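Local coordinates for protein OS-9 homolog (Saccharomyces cerevisiae, PDB 2YMA) that is a lectin of the HRD1 complex that targets misfolded endoplasmic reticulum glycoproteins for degradation, here represented by the dimerization domain, at residues C85-E90 with G127-Y132; I23-P28 with L68-L73; M38-A43 with V92-R97. One frame throughout, in Å; residues are numbered along the deposited sequence.

Contact 1 of 3, residues C85-E90 with G127-Y132; sequences CVWLAE and GNFLSY
Asn128 meets Trp87 and Leu88 where the chain 127-132 comes in antiparallel beside strand 84-92, a pairing interrupted by a classic beta bulge in the dimerization domain of this OS-9 homolog. Two polar groups of Asn128 grip the backbone of Leu88. Asn128 O accepts from Leu88 N at 2.7 Å, and Asn128 ND2 gives a nearly straight bond of 2.8 Å to Leu88 O, which lies in the amide plane. The side-chain amide is thereby held at a fixed rotation, its plane only 22° from the indole of Trp87, and Asn128 CB sits 3.3 Å from Trp87 NE1. A water accepts from that NE1. At the other end of the amide, Asn128 OD1 accepts from Asp35 N, so both ends of the amide are engaged.

Phe129 follows as the non-hydrogen-bonded partner of Trp87. The indole, with CG anti to its own N (chi1 -180°), turns an edge toward the face of the Phe129 ring; the planes stand at 72° and Trp87 CD1 comes within 3.6 Å of Phe129 CZ. Cys85 CB and SG lie at the edge of the same ring.

Leu130 and Ser131 both face Val86, which defines the bulge. Leu130 N donates to Val86 O, and the Leu130 side chain runs alongside Val86 CG1 in the same direction. Leu130 of the second subunit packs on Val86 and Leu88, which places this face at the dimer interface.

Ser131 O accepts from Val86 N. Beyond it the phenol of Tyr132 extends off the strand pair, leaving Tyr132 CB to meet Cys85 CB, 4.0 Å apart.

Contact 2 of 3, residues I23-P28 with L68-L73; sequences IYFLRP and LRLVSL
A Schellman motif ends helix 52-67, with Arg69 at positive phi, and the loop that leaves it drops Leu70 onto strand 23-28. Leu70 and Phe25 make the apolar part of the contact. The two side chains run antiparallel alongside one another, and Leu70 CD1 settles over one face of the phenyl ring in a CH-pi contact, 4.0 Å from the Phe25 ring centroid and 21° off the normal. Leu70 CD1 is displaced toward the rim, with Phe25 CG the nearest ring atom at 3.8 Å. Val71 adds a looser touch, Val71 CG1 lying 4.2 Å from Phe25 CE1.

The polar part belongs to Arg27, two residues along the strand and therefore on the same side as Phe25. Its chain sets off opposite the backbone N (chi1 163°) and then bends at the next two torsions, which folds the guanidinium back beside the phenyl ring. Phe25 CE2 lies over one face of that guanidinium, and Arg27 NE sits at the edge of the Phe25 ring. From this position Arg27 NH2 donates to Leu70 O at 2.7 Å. The carbonyl oxygen is close to the guanidinium plane, although the donor is tilted 33° from the carbonyl plane. A weak second bond runs from Arg27 NH1 to Leu70 O, 3.2 Å long, so one main-chain acceptor draws on both terminal nitrogens. Arg27 NH2 also forms a salt bridge with Asp35, which would further fix the group's rotation.

The Phe25 ring lies between the sheet and helix 52-67: Met65 of the helix packs against both Phe25 and Val71, while Leu19 of strand 14-20 and Leu37 of strand 36-39 touch Phe25 from the two neighbouring strands.

Contact 3 of 3, residues M38-A43 with V92-R97; sequences MVTDNA and VDMKDR
Val39 N donates to Val92 O at 3.0 Å. The same oxygen, Val92 O, is approached by Met38 CA, 3.2 Å away, in a CA-H...O contact, so the carbonyl of Val92 is met by two neighbouring groups of the other strand.

Side chains continue the contact beyond this bond. The Met38 side chain trails away from its backbone N (chi1 180°) and stays extended as far as the sulfur. That course runs past the peptide oxygens of residues 92 and 93: Met38 CG passes 3.7 Å from Asp93 O, and Met38 SD comes 3.9 Å from Met94 CA before the chain bends. Met94 reaches back in return. Its side chain crosses that of Thr40 at about a right angle. Met94 CG lies 3.6 Å from Thr40 CG2, with Met94 SD beside the same methyl. The Thr40 hydroxyl is hydrogen-bonded to Gly22 O, while its methyl faces Met94.

Met38 and Val92 form a parallel bridge, the edge-to-edge meeting of strand 36-39 with the end of strand 84-92 in the mixed sheet. There strand 84-92 gives way to a type I beta turn from Asp93 to Asp96, which returns the chain toward strand 98-106.

Asp93 braces that turn. Asp93 OD1 accepts from Lys95 N, an Asx turn, and from Arg97 N at 2.9 Å; the two donors arrive from opposite faces of the carboxylate plane. Arg97 NE forms a salt bridge with Asp93 OD2, geometrically weak as a hydrogen bond. On the other segment Asp41 makes a second Asx turn, its OD1 taking the N-H of Ala43, and its OD2 pairs with Lys57 of helix 52-67.

All three contacts draw on one mixed sheet, in which strand 36-39 lies between strands 23-28 and 84-92. Contacts 1 and 2, with centres about 12 Å apart, meet directly: Phe129 CE1 is 3.7 Å from Leu73 CD2, and Leu73 packs on Tyr132 as well. Contacts 2 and 3, about 17 Å between centres, are joined by strand pairing, with a probable hydrogen bond of 2.8 Å from Tyr24 N to Met38 O. Contacts 1 and 3 adjoin along strand 84-92, yet their centres are about 21 Å apart, on opposite sides of the chain's centre. Of the three, contact 1 alone touches the second subunit of the homodimer.

Contact 1 of 3, residues C85-E90 with G127-Y132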
# COMPACT_ATOMS: atom_id res chain seq x y z
N CYS A 85 4.57 7.70 5.51
CA CYS A 85 4.04 7.20 4.25
C CYS A 85 3.89 5.69 4.24
O CYS A 85 4.37 5.01 5.14
CB CYS A 85 4.97 7.59 3.11
SG CYS A 85 6.59 6.74 3.18
N VAL A 86 3.22 5.20 3.21
CA VAL A 86 3.26 3.79 2.86
C VAL A 86 3.77 3.70 1.43
O VAL A 86 3.11 4.17 0.48
CB VAL A 86 1.88 3.10 2.98
CG1 VAL A 86 1.97 1.69 2.41
CG2 VAL A 86 1.47 3.04 4.42
N TRP A 87 4.94 3.10 1.28
CA TRP A 87 5.66 3.06 0.01
C TRP A 87 5.85 1.59 -0.36
O TRP A 87 6.23 0.78 0.48
CB TRP A 87 7.01 3.78 0.17
CG TRP A 87 7.89 3.84 -1.08
CD1 TRP A 87 7.85 4.79 -2.08
CD2 TRP A 87 8.94 2.93 -1.43
NE1 TRP A 87 8.81 4.51 -3.03
CE2 TRP A 87 9.49 3.38 -2.66
CE3 TRP A 87 9.47 1.78 -0.84
CZ2 TRP A 87 10.55 2.72 -3.30
CZ3 TRP A 87 10.53 1.12 -1.47
CH2 TRP A 87 11.05 1.59 -2.69
N LEU A 88 5.57 1.25 -1.62
CA LEU A 88 5.61 -0.15 -2.06
C LEU A 88 6.49 -0.29 -3.28
O LEU A 88 6.52 0.59 -4.13
CB LEU A 88 4.23 -0.65 -2.51
CG LEU A 88 2.91 -0.53 -1.77
CD1 LEU A 88 2.54 0.93 -1.57
CD2 LEU A 88 1.88 -1.24 -2.63
N ALA A 89 7.14 -1.44 -3.40
CA ALA A 89 7.96 -1.74 -4.56
C ALA A 89 8.08 -3.24 -4.77
O ALA A 89 8.16 -4.01 -3.80
CB ALA A 89 9.34 -1.10 -4.41
N GLU A 90 8.07 -3.65 -6.04
CA GLU A 90 8.38 -5.03 -6.38
C GLU A 90 9.84 -5.30 -6.06
O GLU A 90 10.72 -4.46 -6.30
CB GLU A 90 8.15 -5.31 -7.87
CG GLU A 90 6.73 -5.12 -8.36
CD GLU A 90 6.56 -5.55 -9.81
OE1 GLU A 90 7.46 -6.24 -10.34
OE2 GLU A 90 5.52 -5.21 -10.42
N GLY A 127 1.64 3.80 -8.92
CA GLY A 127 2.93 4.28 -8.49
C GLY A 127 3.42 3.51 -7.27
O GLY A 127 2.89 2.45 -6.95
N ASN A 128 4.44 4.05 -6.61
CA ASN A 128 5.03 3.44 -5.43
C ASN A 128 4.32 3.81 -4.14
O ASN A 128 4.43 3.10 -3.14
CB ASN A 128 6.52 3.84 -5.32
CG ASN A 128 7.39 3.22 -6.42
OD1 ASN A 128 7.80 3.91 -7.36
ND2 ASN A 128 7.67 1.92 -6.30
N PHE A 129 3.62 4.94 -4.13
CA PHE A 129 2.94 5.38 -2.91
C PHE A 129 1.49 4.97 -2.86
O PHE A 129 0.73 5.20 -3.79
CB PHE A 129 3.03 6.88 -2.72
CG PHE A 129 4.38 7.36 -2.33
CD1 PHE A 129 4.75 7.42 -1.00
CD2 PHE A 129 5.29 7.76 -3.29
CE1 PHE A 129 6.01 7.87 -0.64
CE2 PHE A 129 6.53 8.23 -2.94
CZ PHE A 129 6.90 8.28 -1.61
N LEU A 130 1.12 4.34 -1.75
CA LEU A 130 -0.28 4.09 -1.46
C LEU A 130 -0.83 5.32 -0.72
O LEU A 130 -1.94 5.78 -1.00
CB LEU A 130 -0.42 2.84 -0.59
CG LEU A 130 -1.82 2.57 -0.04
CD1 LEU A 130 -2.82 2.46 -1.19
CD2 LEU A 130 -1.82 1.33 0.82
N SER A 131 -0.02 5.87 0.18
CA SER A 131 -0.42 7.01 0.97
C SER A 131 0.79 7.76 1.52
O SER A 131 1.90 7.22 1.57
CB SER A 131 -1.34 6.56 2.12
OG SER A 131 -0.61 6.05 3.23
N TYR A 132 0.58 9.01 1.94
CA TYR A 132 1.64 9.79 2.56
C TYR A 132 1.07 10.93 3.39
O TYR A 132 -0.11 11.26 3.31
CB TYR A 132 2.60 10.35 1.50
CG TYR A 132 1.92 11.26 0.52
CD1 TYR A 132 1.28 10.75 -0.60
CD2 TYR A 132 1.91 12.63 0.72
CE1 TYR A 132 0.65 11.58 -1.50
CE2 TYR A 132 1.29 13.47 -0.18
CZ TYR A 132 0.66 12.95 -1.28
OH TYR A 132 0.04 13.79 -2.17
O HOH W 1 9.61 5.95 -5.37

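Contact 2 of 3, residues I23-P28 with L68-L73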
# COMPACT_ATOMS: atom_id res chain seq x y z
N ILE A 23 21.60 -5.40 -2.39
CA ILE A 23 20.32 -4.84 -2.81
C ILE A 23 20.53 -3.60 -3.68
O ILE A 23 21.36 -2.74 -3.37
CB ILE A 23 19.43 -4.48 -1.59
CG1 ILE A 23 19.25 -5.71 -0.71
CG2 ILE A 23 18.09 -3.93 -2.03
CD1 ILE A 23 18.50 -5.45 0.58
N TYR A 24 19.77 -3.51 -4.77
CA TYR A 24 19.88 -2.35 -5.66
C TYR A 24 18.57 -1.62 -5.86
O TYR A 24 17.52 -2.23 -6.05
CB TYR A 24 20.38 -2.78 -7.03
CG TYR A 24 21.83 -3.15 -7.03
CD1 TYR A 24 22.24 -4.45 -6.71
CD2 TYR A 24 22.81 -2.20 -7.36
CE1 TYR A 24 23.59 -4.81 -6.71
CE2 TYR A 24 24.16 -2.54 -7.37
CZ TYR A 24 24.55 -3.85 -7.04
OH TYR A 24 25.88 -4.19 -7.06
N PHE A 25 18.65 -0.29 -5.83
CA PHE A 25 17.53 0.55 -6.23
C PHE A 25 17.51 0.61 -7.76
O PHE A 25 18.50 1.03 -8.39
CB PHE A 25 17.68 1.95 -5.61
CG PHE A 25 16.46 2.83 -5.76
CD1 PHE A 25 15.45 2.81 -4.80
CD2 PHE A 25 16.33 3.69 -6.84
CE1 PHE A 25 14.32 3.63 -4.92
CE2 PHE A 25 15.22 4.51 -6.97
CZ PHE A 25 14.21 4.48 -6.01
N LEU A 26 16.41 0.21 -8.37
CA LEU A 26 16.27 0.29 -9.82
C LEU A 26 15.43 1.49 -10.19
O LEU A 26 14.21 1.52 -9.95
CB LEU A 26 15.63 -0.98 -10.39
CG LEU A 26 16.51 -2.21 -10.21
CD1 LEU A 26 15.91 -3.45 -10.88
CD2 LEU A 26 17.86 -1.90 -10.78
N ARG A 27 16.07 2.49 -10.77
CA ARG A 27 15.34 3.67 -11.18
C ARG A 27 15.13 3.68 -12.67
O ARG A 27 16.08 3.76 -13.43
CB ARG A 27 16.07 4.95 -10.80
CG ARG A 27 15.50 6.12 -11.59
CD ARG A 27 15.21 7.32 -10.74
NE ARG A 27 14.28 7.07 -9.63
CZ ARG A 27 14.27 7.80 -8.53
NH1 ARG A 27 15.14 8.81 -8.40
NH2 ARG A 27 13.40 7.55 -7.55
N PRO A 28 13.87 3.63 -13.08
CA PRO A 28 13.55 3.64 -14.51
C PRO A 28 13.96 4.96 -15.16
O PRO A 28 13.73 6.02 -14.56
CB PRO A 28 12.02 3.49 -14.52
CG PRO A 28 11.57 4.03 -13.20
CD PRO A 28 12.67 3.68 -12.23
N LEU A 68 20.16 8.90 0.49
CA LEU A 68 20.41 9.33 -0.87
C LEU A 68 19.32 10.27 -1.39
O LEU A 68 19.50 10.93 -2.42
CB LEU A 68 20.60 8.12 -1.79
CG LEU A 68 21.90 7.33 -1.54
CD1 LEU A 68 22.07 6.19 -2.52
CD2 LEU A 68 23.09 8.28 -1.62
N ARG A 69 18.20 10.34 -0.67
CA ARG A 69 17.05 11.14 -1.10
C ARG A 69 16.53 10.72 -2.48
O ARG A 69 16.14 11.56 -3.29
CB ARG A 69 17.39 12.64 -1.10
CG ARG A 69 17.43 13.28 0.28
CD ARG A 69 18.10 14.66 0.21
NE ARG A 69 19.52 14.63 0.59
CZ ARG A 69 20.46 15.37 0.03
NH1 ARG A 69 20.15 16.22 -0.94
NH2 ARG A 69 21.72 15.27 0.44
N LEU A 70 16.50 9.42 -2.73
CA LEU A 70 16.09 8.90 -4.04
C LEU A 70 14.59 8.97 -4.27
O LEU A 70 14.13 8.98 -5.42
CB LEU A 70 16.56 7.45 -4.20
CG LEU A 70 18.07 7.24 -4.14
CD1 LEU A 70 18.39 5.79 -4.30
CD2 LEU A 70 18.72 8.07 -5.25
N VAL A 71 13.80 8.99 -3.20
CA VAL A 71 12.36 8.96 -3.43
C VAL A 71 11.68 10.27 -3.10
O VAL A 71 11.99 10.96 -2.12
CB VAL A 71 11.61 7.75 -2.74
CG1 VAL A 71 12.50 6.53 -2.57
CG2 VAL A 71 10.95 8.15 -1.47
N SER A 72 10.75 10.63 -3.98
CA SER A 72 9.97 11.84 -3.80
C SER A 72 8.48 11.50 -3.81
O SER A 72 8.04 10.55 -4.49
CB SER A 72 10.30 12.84 -4.91
OG SER A 72 9.93 12.32 -6.17
N LEU A 73 7.72 12.29 -3.06
CA LEU A 73 6.27 12.17 -2.97
C LEU A 73 5.61 12.47 -4.30
O LEU A 73 6.23 13.00 -5.23
CB LEU A 73 5.74 13.13 -1.90
CG LEU A 73 6.40 12.90 -0.53
CD1 LEU A 73 6.02 13.99 0.45
CD2 LEU A 73 6.04 11.50 0.00

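Contact 3 of 3, residues M38-A43 with V92-R97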
# COMPACT_ATOMS: atom_id res chain seq x y z
N MET A 38 16.16 -4.65 -6.51
CA MET A 38 16.74 -5.89 -7.02
C MET A 38 17.71 -6.55 -6.05
O MET A 38 18.69 -5.94 -5.61
CB MET A 38 17.44 -5.67 -8.35
CG MET A 38 18.06 -6.94 -8.90
SD MET A 38 18.95 -6.68 -10.44
CE MET A 38 20.29 -5.62 -9.88
N VAL A 39 17.43 -7.81 -5.74
CA VAL A 39 18.27 -8.57 -4.82
C VAL A 39 19.26 -9.39 -5.62
O VAL A 39 18.88 -10.11 -6.54
CB VAL A 39 17.42 -9.48 -3.92
CG1 VAL A 39 18.31 -10.31 -3.00
CG2 VAL A 39 16.46 -8.64 -3.09
N THR A 40 20.54 -9.27 -5.27
CA THR A 40 21.60 -10.02 -5.95
C THR A 40 22.27 -11.00 -4.99
O THR A 40 23.07 -11.83 -5.39
CB THR A 40 22.66 -9.08 -6.57
OG1 THR A 40 23.30 -8.33 -5.52
CG2 THR A 40 21.99 -8.10 -7.53
N ASP A 41 21.91 -10.90 -3.71
CA ASP A 41 22.48 -11.72 -2.65
C ASP A 41 21.94 -13.16 -2.71
O ASP A 41 20.73 -13.38 -2.66
CB ASP A 41 22.13 -11.09 -1.30
CG ASP A 41 22.89 -11.70 -0.14
OD1 ASP A 41 23.43 -12.82 -0.28
OD2 ASP A 41 22.93 -11.04 0.93
N ASN A 42 22.84 -14.14 -2.80
CA ASN A 42 22.45 -15.55 -2.83
C ASN A 42 21.86 -16.06 -1.52
O ASN A 42 21.18 -17.09 -1.50
CB ASN A 42 23.63 -16.43 -3.23
CG ASN A 42 23.65 -16.73 -4.71
OD1 ASN A 42 22.61 -16.67 -5.38
ND2 ASN A 42 24.82 -17.05 -5.24
N ALA A 43 22.11 -15.35 -0.43
CA ALA A 43 21.56 -15.70 0.86
C ALA A 43 20.13 -15.17 1.02
O ALA A 43 19.50 -15.35 2.07
CB ALA A 43 22.45 -15.19 1.98
N VAL A 92 12.62 -7.80 -7.30
CA VAL A 92 12.93 -8.78 -8.34
C VAL A 92 14.36 -9.28 -8.17
O VAL A 92 15.16 -8.65 -7.48
CB VAL A 92 12.76 -8.20 -9.76
CG1 VAL A 92 11.35 -7.66 -9.96
CG2 VAL A 92 13.81 -7.11 -10.03
N ASP A 93 14.66 -10.41 -8.80
CA ASP A 93 16.04 -10.90 -8.87
C ASP A 93 16.76 -10.40 -10.12
O ASP A 93 16.24 -9.56 -10.86
CB ASP A 93 16.09 -12.43 -8.83
CG ASP A 93 15.42 -13.06 -10.03
OD1 ASP A 93 15.24 -12.37 -11.06
OD2 ASP A 93 15.06 -14.26 -9.94
N MET A 94 17.95 -10.94 -10.37
CA MET A 94 18.79 -10.46 -11.46
C MET A 94 18.26 -10.81 -12.85
O MET A 94 18.74 -10.28 -13.85
CB MET A 94 20.21 -10.98 -11.30
CG MET A 94 20.99 -10.27 -10.22
SD MET A 94 22.69 -10.84 -10.19
CE MET A 94 22.49 -12.47 -9.47
N LYS A 95 17.28 -11.70 -12.90
CA LYS A 95 16.61 -12.02 -14.17
C LYS A 95 15.21 -11.39 -14.20
O LYS A 95 14.31 -11.87 -14.92
CB LYS A 95 16.55 -13.53 -14.39
N ASP A 96 15.04 -10.33 -13.42
CA ASP A 96 13.79 -9.56 -13.35
C ASP A 96 12.54 -10.38 -13.02
O ASP A 96 11.43 -10.06 -13.46
CB ASP A 96 13.58 -8.76 -14.64
CG ASP A 96 12.77 -7.51 -14.40
OD1 ASP A 96 12.96 -6.87 -13.34
OD2 ASP A 96 11.93 -7.16 -15.26
N ARG A 97 12.72 -11.43 -12.23
CA ARG A 97 11.60 -12.23 -11.80
C ARG A 97 11.11 -11.77 -10.43
O ARG A 97 11.92 -11.53 -9.53
CB ARG A 97 11.99 -13.70 -11.77
CG ARG A 97 12.32 -14.26 -13.13
CD ARG A 97 12.98 -15.62 -13.01
NE ARG A 97 14.32 -15.50 -12.44
CZ ARG A 97 15.14 -16.53 -12.25
NH1 ARG A 97 14.76 -17.76 -12.57
NH2 ARG A 97 16.34 -16.33 -11.73